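Side-chain contacts in glutathione S-transferase family protein (PDB 3LXZ), which probably conjugates reduced glutathione to a wide range of hydrophobic electrophiles, as glutathione S-transferases do: residues 18-23 with 155-160; 128-133 with 164-169. All blocks are in the same frame, centred on the assembly; numbering follows the deposited sequence.

Contact 1. Residues 18-23 with 155-160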
loop_
_atom_site.group_PDB
_atom_site.type_symbol
_atom_site.label_atom_id
_atom_site.label_comp_id
_atom_site.label_asym_id
_atom_site.label_seq_id
_atom_site.Cartn_x
_atom_site.Cartn_y
_atom_site.Cartn_z
ATOM N N LYS A 18 10.412 -7.938 12.352
ATOM C CA LYS A 18 11.192 -8.720 13.313
ATOM C C LYS A 18 11.686 -10.033 12.705
ATOM O O LYS A 18 12.896 -10.367 12.831
ATOM C CB LYS A 18 10.369 -8.937 14.573
ATOM C CG LYS A 18 11.025 -9.753 15.688
ATOM C CD LYS A 18 10.230 -9.518 16.992
ATOM C CE LYS A 18 10.736 -10.357 18.171
ATOM N NZ LYS A 18 9.829 -10.146 19.341
ATOM N N LEU A 19 10.802 -10.758 11.999
ATOM C CA LEU A 19 11.244 -11.986 11.338
ATOM C C LEU A 19 12.327 -11.726 10.295
ATOM O O LEU A 19 13.269 -12.512 10.183
ATOM C CB LEU A 19 10.077 -12.751 10.729
ATOM C CG LEU A 19 10.355 -14.145 10.152
ATOM C CD1 LEU A 19 11.090 -15.041 11.175
ATOM C CD2 LEU A 19 9.017 -14.754 9.744
ATOM N N ALA A 20 12.197 -10.623 9.530
ATOM C CA ALA A 20 13.166 -10.311 8.470
ATOM C C ALA A 20 14.538 -10.098 9.118
ATOM O O ALA A 20 15.536 -10.633 8.637
ATOM C CB ALA A 20 12.745 -9.036 7.697
ATOM N N LEU A 21 14.561 -9.333 10.215
ATOM C CA LEU A 21 15.811 -9.022 10.920
ATOM C C LEU A 21 16.424 -10.312 11.475
ATOM O O LEU A 21 17.634 -10.501 11.391
ATOM C CB LEU A 21 15.584 -8.001 12.044
ATOM C CG LEU A 21 15.200 -6.581 11.578
ATOM C CD1 LEU A 21 14.669 -5.739 12.713
ATOM C CD2 LEU A 21 16.382 -5.904 10.935
ATOM N N LEU A 22 15.590 -11.179 12.046
ATOM C CA LEU A 22 16.079 -12.456 12.626
ATOM C C LEU A 22 16.582 -13.408 11.524
ATOM O O LEU A 22 17.631 -14.053 11.682
ATOM C CB LEU A 22 14.969 -13.099 13.465
ATOM C CG LEU A 22 14.702 -12.527 14.856
ATOM C CD1 LEU A 22 13.364 -12.998 15.368
ATOM C CD2 LEU A 22 15.830 -12.876 15.861
ATOM N N GLU A 23 15.860 -13.456 10.399
ATOM C CA GLU A 23 16.190 -14.342 9.299
ATOM C C GLU A 23 17.540 -13.924 8.728
ATOM O O GLU A 23 18.393 -14.764 8.376
ATOM C CB GLU A 23 15.085 -14.300 8.233
ATOM C CG GLU A 23 15.228 -15.339 7.102
ATOM C CD GLU A 23 15.138 -16.809 7.570
ATOM O OE1 GLU A 23 14.335 -17.129 8.462
ATOM O OE2 GLU A 23 15.879 -17.649 7.021
ATOM N N ALA A 155 7.564 -11.213 0.431
ATOM C CA ALA A 155 6.140 -11.496 0.321
ATOM C C ALA A 155 5.680 -12.606 1.260
ATOM O O ALA A 155 4.514 -12.594 1.678
ATOM C CB ALA A 155 5.756 -11.821 -1.124
ATOM N N ASP A 156 6.577 -13.540 1.615
ATOM C CA ASP A 156 6.206 -14.605 2.559
ATOM C C ASP A 156 6.009 -14.104 3.973
ATOM O O ASP A 156 5.265 -14.708 4.727
ATOM C CB ASP A 156 7.255 -15.714 2.536
ATOM C CG ASP A 156 7.321 -16.379 1.201
ATOM O OD1 ASP A 156 6.300 -17.046 0.840
ATOM O OD2 ASP A 156 8.341 -16.220 0.506
ATOM N N LEU A 157 6.737 -13.037 4.343
ATOM C CA LEU A 157 6.545 -12.375 5.617
ATOM C C LEU A 157 5.160 -11.730 5.702
ATOM O O LEU A 157 4.439 -11.925 6.685
ATOM C CB LEU A 157 7.672 -11.364 5.902
ATOM C CG LEU A 157 9.122 -11.848 5.640
ATOM C CD1 LEU A 157 10.161 -10.734 5.933
ATOM C CD2 LEU A 157 9.429 -13.138 6.416
HETATM N N MSE A 158 4.764 -10.967 4.680
HETATM C CA MSE A 158 3.414 -10.391 4.689
HETATM C C MSE A 158 2.359 -11.506 4.658
HETATM O O MSE A 158 1.334 -11.418 5.341
HETATM C CB MSE A 158 3.265 -9.454 3.478
HETATM C CG MSE A 158 1.918 -8.806 3.283
HETATM SE SE MSE A 158 1.465 -7.458 4.604
HETATM C CE MSE A 158 2.933 -6.166 4.479
ATOM N N PHE A 159 2.595 -12.549 3.876
ATOM C CA PHE A 159 1.686 -13.711 3.865
ATOM C C PHE A 159 1.516 -14.349 5.251
ATOM O O PHE A 159 0.424 -14.547 5.719
ATOM C CB PHE A 159 2.212 -14.762 2.893
ATOM C CG PHE A 159 1.457 -16.086 2.939
ATOM C CD1 PHE A 159 0.377 -16.306 2.082
ATOM C CD2 PHE A 159 1.837 -17.097 3.821
ATOM C CE1 PHE A 159 -0.337 -17.512 2.107
ATOM C CE2 PHE A 159 1.147 -18.329 3.838
ATOM C CZ PHE A 159 0.049 -18.518 3.007
ATOM N N CYS A 160 2.614 -14.674 5.917
ATOM C CA CYS A 160 2.456 -15.545 7.059
ATOM C C CYS A 160 1.876 -14.821 8.279
ATOM O O CYS A 160 1.274 -15.447 9.128
ATOM C CB CYS A 160 3.736 -16.319 7.344
ATOM S SG CYS A 160 4.896 -15.361 8.199
#
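L157 and C160, one helical turn apart, meet L19 and A20 and so join the two domains of a glutathione S-transferase without a hydrogen bond. Along 155-160, D156 comes first and turns to its own helix start, where its OD2 is hydrogen-bonded to T153 N, consistent with the N-capping box known in this helix of glutathione S-transferases. L157 then enters with a divided fork. With CG set beside its backbone N (chi1 -46°), CD1 reaches A20 CB at 3.6 Å, while CD2 lies 3.7 Å from L19 CD2. Cutting L157 back to an alanine would remove both methyls and probably open a gap between the helices, leaving A20 CB and L19 CD2 without the partners described. C160 finishes more loosely, its SG 4.4 Å from L19 CD2. The segment axes pass 10.5 Å apart, at 135° between their directions, and the touch is made by these few groups. Helix 12-23 belongs to the thioredoxin-like domain and helix 154-174 to the helical one, where M158 packs on helix 84-106 and F159 on 183-193. Helix 198-218 closes over L19 through M198 and I201.

Contact 2. Residues 128-133 with 164-169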
loop_
_atom_site.group_PDB
_atom_site.type_symbol
_atom_site.label_atom_id
_atom_site.label_comp_id
_atom_site.label_asym_id
_atom_site.label_seq_id
_atom_site.Cartn_x
_atom_site.Cartn_y
_atom_site.Cartn_z
ATOM N N ALA A 128 -16.605 -9.375 0.850
ATOM C CA ALA A 128 -16.368 -9.251 -0.584
ATOM C C ALA A 128 -14.870 -8.973 -0.837
ATOM O O ALA A 128 -14.257 -9.568 -1.744
ATOM C CB ALA A 128 -17.254 -8.136 -1.190
ATOM N N ASP A 129 -14.290 -8.085 -0.038
ATOM C CA ASP A 129 -12.864 -7.725 -0.213
ATOM C C ASP A 129 -11.923 -8.917 0.030
ATOM O O ASP A 129 -10.949 -9.111 -0.721
ATOM C CB ASP A 129 -12.471 -6.549 0.685
ATOM C CG ASP A 129 -12.987 -5.220 0.186
ATOM O OD1 ASP A 129 -13.372 -5.095 -0.998
ATOM O OD2 ASP A 129 -12.967 -4.260 0.988
ATOM N N LEU A 130 -12.206 -9.699 1.074
ATOM C CA LEU A 130 -11.399 -10.886 1.387
ATOM C C LEU A 130 -11.538 -12.003 0.378
ATOM O O LEU A 130 -10.549 -12.606 -0.055
ATOM C CB LEU A 130 -11.690 -11.403 2.782
ATOM C CG LEU A 130 -11.028 -10.498 3.819
ATOM C CD1 LEU A 130 -11.597 -10.704 5.175
ATOM C CD2 LEU A 130 -9.536 -10.766 3.807
ATOM N N LEU A 131 -12.772 -12.260 -0.030
ATOM C CA LEU A 131 -12.984 -13.198 -1.108
ATOM C C LEU A 131 -12.179 -12.777 -2.350
ATOM O O LEU A 131 -11.564 -13.610 -3.002
ATOM C CB LEU A 131 -14.471 -13.303 -1.447
ATOM C CG LEU A 131 -15.294 -14.123 -0.467
ATOM C CD1 LEU A 131 -16.754 -14.158 -0.964
ATOM C CD2 LEU A 131 -14.765 -15.590 -0.295
ATOM N N ALA A 132 -12.171 -11.486 -2.674
ATOM C CA ALA A 132 -11.428 -11.070 -3.866
ATOM C C ALA A 132 -9.916 -11.135 -3.625
ATOM O O ALA A 132 -9.132 -11.487 -4.521
ATOM C CB ALA A 132 -11.870 -9.660 -4.326
ATOM N N GLY A 133 -9.507 -10.839 -2.398
ATOM C CA GLY A 133 -8.081 -10.787 -2.087
ATOM C C GLY A 133 -7.474 -12.170 -2.111
ATOM O O GLY A 133 -6.357 -12.379 -2.617
ATOM N N ASP A 164 -2.936 -15.753 8.490
ATOM C CA ASP A 164 -3.387 -16.306 9.801
ATOM C C ASP A 164 -4.499 -15.464 10.432
ATOM O O ASP A 164 -5.551 -15.991 10.827
ATOM C CB ASP A 164 -2.216 -16.466 10.795
ATOM C CG ASP A 164 -1.514 -15.126 11.135
ATOM O OD1 ASP A 164 -1.528 -14.196 10.292
ATOM O OD2 ASP A 164 -0.955 -15.009 12.257
ATOM N N LEU A 165 -4.276 -14.155 10.532
ATOM C CA LEU A 165 -5.304 -13.283 11.070
ATOM C C LEU A 165 -6.525 -13.185 10.192
ATOM O O LEU A 165 -7.656 -13.089 10.702
ATOM C CB LEU A 165 -4.722 -11.909 11.343
ATOM C CG LEU A 165 -3.578 -11.875 12.355
ATOM C CD1 LEU A 165 -3.242 -10.419 12.659
ATOM C CD2 LEU A 165 -3.918 -12.657 13.662
ATOM N N ALA A 166 -6.324 -13.181 8.873
ATOM C CA ALA A 166 -7.467 -13.123 7.952
ATOM C C ALA A 166 -8.329 -14.380 8.060
ATOM O O ALA A 166 -9.560 -14.312 8.014
ATOM C CB ALA A 166 -7.005 -12.916 6.527
ATOM N N ASN A 167 -7.691 -15.540 8.209
ATOM C CA ASN A 167 -8.479 -16.777 8.343
ATOM C C ASN A 167 -9.235 -16.849 9.675
ATOM O O ASN A 167 -10.355 -17.354 9.717
ATOM C CB ASN A 167 -7.640 -18.029 8.114
ATOM C CG ASN A 167 -8.452 -19.169 7.503
ATOM O OD1 ASN A 167 -9.177 -18.984 6.517
ATOM N ND2 ASN A 167 -8.322 -20.353 8.071
ATOM N N ALA A 168 -8.659 -16.284 10.732
ATOM C CA ALA A 168 -9.377 -16.173 12.009
ATOM C C ALA A 168 -10.612 -15.297 11.859
ATOM O O ALA A 168 -11.701 -15.691 12.310
ATOM C CB ALA A 168 -8.456 -15.629 13.104
ATOM N N VAL A 169 -10.456 -14.130 11.217
ATOM C CA VAL A 169 -11.591 -13.262 10.903
ATOM C C VAL A 169 -12.600 -14.058 10.108
ATOM O O VAL A 169 -13.797 -14.013 10.411
ATOM C CB VAL A 169 -11.169 -11.977 10.093
ATOM C CG1 VAL A 169 -12.382 -11.266 9.452
ATOM C CG2 VAL A 169 -10.374 -11.039 10.954
#
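L130 reaches across from helix 120-140 with both of its methyls, each meeting a different residue of helix 154-174, the two about one turn apart. CD2 comes to 4.3 Å from A166 CB, and CD1 to 4.4 Å from V169 CG1. The pair illustrates how one branched side chain can span the three-residue step of a helix. CG of L130 is anti to the carbonyl carbon (chi1 -75°), which carries the fork out toward the facing helix. V169 answers with CG1 anti to its backbone N, at 165°. Even at the nearest backbone approach, 8.0 Å between the CA atoms of L130 and A166, the touching atoms stay at the long end of van der Waals distance, and the segments bury just 88 Å² between them.

Further cover comes from other parts of the chain. A166 is also touched by I101 and A105, L130 by P104 and F178, and V169 by S112 and C108, so the three touching residues are buried although they press only lightly on one another. In contrast to this buried apolar face, solvent and the dimer partner lie on another side of helix 120-140: A128 and L131 are exposed, while D129 forms a long, weak ion pair with R47 of the second subunit. On helix 154-174, N167 is bound at both ends of its amide, ND2 to D177 OD1 and OD1 to L179 N, which ties the following loop back to the helix and should fix the amide's rotation.

Within the all-helical C-terminal domain, the contact lies just beyond a kink at residues 164 and 165. Helix 84-106 packs against both partners, and helix 109-114 adds F113 to L165 and A168.

How the contacts relate
Both contacts are buried, apolar and free of cross-segment hydrogen bonds, and both use helix 154-174, whose kink falls at the start of segment 164-169. Their places differ. Contact 1 lies near the middle of the chain and holds the thioredoxin-like domain to the helical one, with methyl groups in close van der Waals touch. Contact 2, whose centre is 19 Å away, stays inside the helical domain, covers less surface and is looser, with neighbouring helices completing its burial. Only contact 2 has the second subunit close by. A single helix thus serves first as an interdomain surface and then, further along, as part of its own domain's core.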